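Local coordinates for sugar-binding transport ATP-binding protein (Pyrococcus horikoshii, PDB 1V43), which binds ATP and probably hydrolyses it to power sugar uptake, as the ATPase subunit of an ABC transporter, at residues A[37-42]-A[206-211]. Numbering follows the deposited sequence.
Sequences GEFLVL and MTMGDR
M208, at the end of helix 202-208, meets F39 in two ways: its carbonyl O sits over one face of the F39 ring, 3.5 Å from CG, and its methyl CE reaches the ring atom CZ at 4.1 Å. With chi1 at -163°, CG lies anti to the F39 backbone N and beside the carbonyl carbon, which turns the ring toward M208. At G209 the chain leaves helical geometry and slips in against V41, whose CG2 lies 3.6 Å from G209 N; a CB on G209 would clash with that methyl. D210 then clamps the backbone of F39 from both ends. Its N-H bonds to F39 O, while its carboxylate OD2 takes F39 N-H at 2.7 Å on the anti side, 26° out of the carboxylate plane. R211 opens the next strand: its O accepts the V41 N-H, and its side chain grips E38 side-on, NE to OE2 at 2.9 Å and NH1 to OE1 at 2.8 Å. Both oxygens use syn lone pairs, and the carboxylate and guanidinium groups are nearly coplanar, 19° apart. R211 NH1 also bonds to T33 O, and E38 OE1 to K35 N. A leucine in place of R211 would probably leave the buried E38 carboxylate without its countercharge and T33 O without this donor. The parallel bridge between L40 and R211 starts the pairing of strand 39-43 with strand 211-216 in the ABC ATPase core, just ahead of the Walker A loop; strand 194-199 flanks 39-43 on its other edge, and helix 174-191 packs against F39 and M208.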
loop_
_atom_site.group_PDB
_atom_site.type_symbol
_atom_site.label_atom_id
_atom_site.label_comp_id
_atom_site.label_asym_id
_atom_site.label_seq_id
_atom_site.Cartn_x
_atom_site.Cartn_y
_atom_site.Cartn_z
ATOM N N GLY A 37 -13.430 -16.741 21.401
ATOM C CA GLY A 37 -14.158 -15.976 20.421
ATOM C C GLY A 37 -13.497 -14.730 19.875
ATOM O O GLY A 37 -14.136 -14.021 19.105
ATOM N N GLU A 38 -12.255 -14.421 20.244
ATOM C CA GLU A 38 -11.668 -13.206 19.676
ATOM C C GLU A 38 -10.909 -13.515 18.391
ATOM O O GLU A 38 -10.642 -14.665 18.072
ATOM C CB GLU A 38 -10.727 -12.479 20.651
ATOM C CG GLU A 38 -9.346 -13.110 20.830
ATOM C CD GLU A 38 -8.392 -12.254 21.667
ATOM O OE1 GLU A 38 -7.441 -12.826 22.242
ATOM O OE2 GLU A 38 -8.572 -11.015 21.744
ATOM N N PHE A 39 -10.604 -12.460 17.654
ATOM C CA PHE A 39 -9.856 -12.567 16.418
ATOM C C PHE A 39 -8.491 -12.007 16.771
ATOM O O PHE A 39 -8.334 -10.800 16.888
ATOM C CB PHE A 39 -10.499 -11.705 15.326
ATOM C CG PHE A 39 -10.060 -12.062 13.946
ATOM C CD1 PHE A 39 -10.988 -12.470 12.995
ATOM C CD2 PHE A 39 -8.719 -12.029 13.598
ATOM C CE1 PHE A 39 -10.586 -12.840 11.729
ATOM C CE2 PHE A 39 -8.311 -12.398 12.326
ATOM C CZ PHE A 39 -9.247 -12.805 11.390
ATOM N N LEU A 40 -7.518 -12.874 17.002
ATOM C CA LEU A 40 -6.194 -12.383 17.339
ATOM C C LEU A 40 -5.268 -12.459 16.140
ATOM O O LEU A 40 -5.130 -13.512 15.534
ATOM C CB LEU A 40 -5.577 -13.192 18.474
ATOM C CG LEU A 40 -4.096 -12.848 18.715
ATOM C CD1 LEU A 40 -3.977 -11.462 19.366
ATOM C CD2 LEU A 40 -3.455 -13.903 19.602
ATOM N N VAL A 41 -4.647 -11.337 15.798
ATOM C CA VAL A 41 -3.696 -11.316 14.694
ATOM C C VAL A 41 -2.274 -11.354 15.246
ATOM O O VAL A 41 -1.948 -10.631 16.192
ATOM C CB VAL A 41 -3.799 -10.031 13.834
ATOM C CG1 VAL A 41 -2.650 -10.006 12.831
ATOM C CG2 VAL A 41 -5.133 -9.980 13.098
ATOM N N LEU A 42 -1.444 -12.230 14.688
ATOM C CA LEU A 42 -0.046 -12.293 15.077
ATOM C C LEU A 42 0.629 -11.515 13.937
ATOM O O LEU A 42 0.653 -11.963 12.785
ATOM C CB LEU A 42 0.457 -13.731 15.128
ATOM C CG LEU A 42 -0.261 -14.699 16.066
ATOM C CD1 LEU A 42 0.444 -16.056 16.011
ATOM C CD2 LEU A 42 -0.296 -14.130 17.486
ATOM N N MET A 206 -4.486 -4.334 11.423
ATOM C CA MET A 206 -5.332 -3.301 12.016
ATOM C C MET A 206 -6.789 -3.447 11.606
ATOM O O MET A 206 -7.698 -3.088 12.349
ATOM C CB MET A 206 -4.833 -1.915 11.604
ATOM C CG MET A 206 -3.513 -1.497 12.248
ATOM S SD MET A 206 -3.732 -1.154 13.994
ATOM C CE MET A 206 -4.332 0.524 13.937
ATOM N N THR A 207 -7.006 -3.974 10.409
ATOM C CA THR A 207 -8.350 -4.168 9.870
ATOM C C THR A 207 -9.069 -5.359 10.468
ATOM O O THR A 207 -10.282 -5.321 10.695
ATOM C CB THR A 207 -8.329 -4.440 8.360
ATOM O OG1 THR A 207 -7.616 -3.397 7.683
ATOM C CG2 THR A 207 -9.744 -4.545 7.834
ATOM N N MET A 208 -8.330 -6.425 10.732
ATOM C CA MET A 208 -8.983 -7.625 11.213
ATOM C C MET A 208 -8.937 -8.033 12.685
ATOM O O MET A 208 -9.887 -8.629 13.191
ATOM C CB MET A 208 -8.510 -8.781 10.335
ATOM C CG MET A 208 -8.929 -8.593 8.860
ATOM S SD MET A 208 -8.162 -9.819 7.834
ATOM C CE MET A 208 -9.553 -10.986 7.719
ATOM N N GLY A 209 -7.859 -7.710 13.383
ATOM C CA GLY A 209 -7.773 -8.141 14.766
ATOM C C GLY A 209 -8.518 -7.368 15.835
ATOM O O GLY A 209 -8.566 -6.137 15.816
ATOM N N ASP A 210 -9.127 -8.098 16.768
ATOM C CA ASP A 210 -9.799 -7.464 17.894
ATOM C C ASP A 210 -8.600 -7.027 18.707
ATOM O O ASP A 210 -8.609 -6.012 19.413
ATOM C CB ASP A 210 -10.619 -8.480 18.695
ATOM C CG ASP A 210 -11.840 -8.967 17.933
ATOM O OD1 ASP A 210 -12.568 -8.110 17.372
ATOM O OD2 ASP A 210 -12.069 -10.196 17.904
ATOM N N ARG A 211 -7.553 -7.833 18.588
ATOM C CA ARG A 211 -6.304 -7.554 19.252
ATOM C C ARG A 211 -5.197 -7.964 18.305
ATOM O O ARG A 211 -5.387 -8.799 17.424
ATOM C CB ARG A 211 -6.197 -8.308 20.570
ATOM C CG ARG A 211 -7.010 -7.678 21.718
ATOM C CD ARG A 211 -6.464 -8.136 23.064
ATOM N NE ARG A 211 -6.481 -9.589 23.211
ATOM C CZ ARG A 211 -5.792 -10.248 24.136
ATOM N NH1 ARG A 211 -5.859 -11.572 24.215
ATOM N NH2 ARG A 211 -5.016 -9.582 24.977
#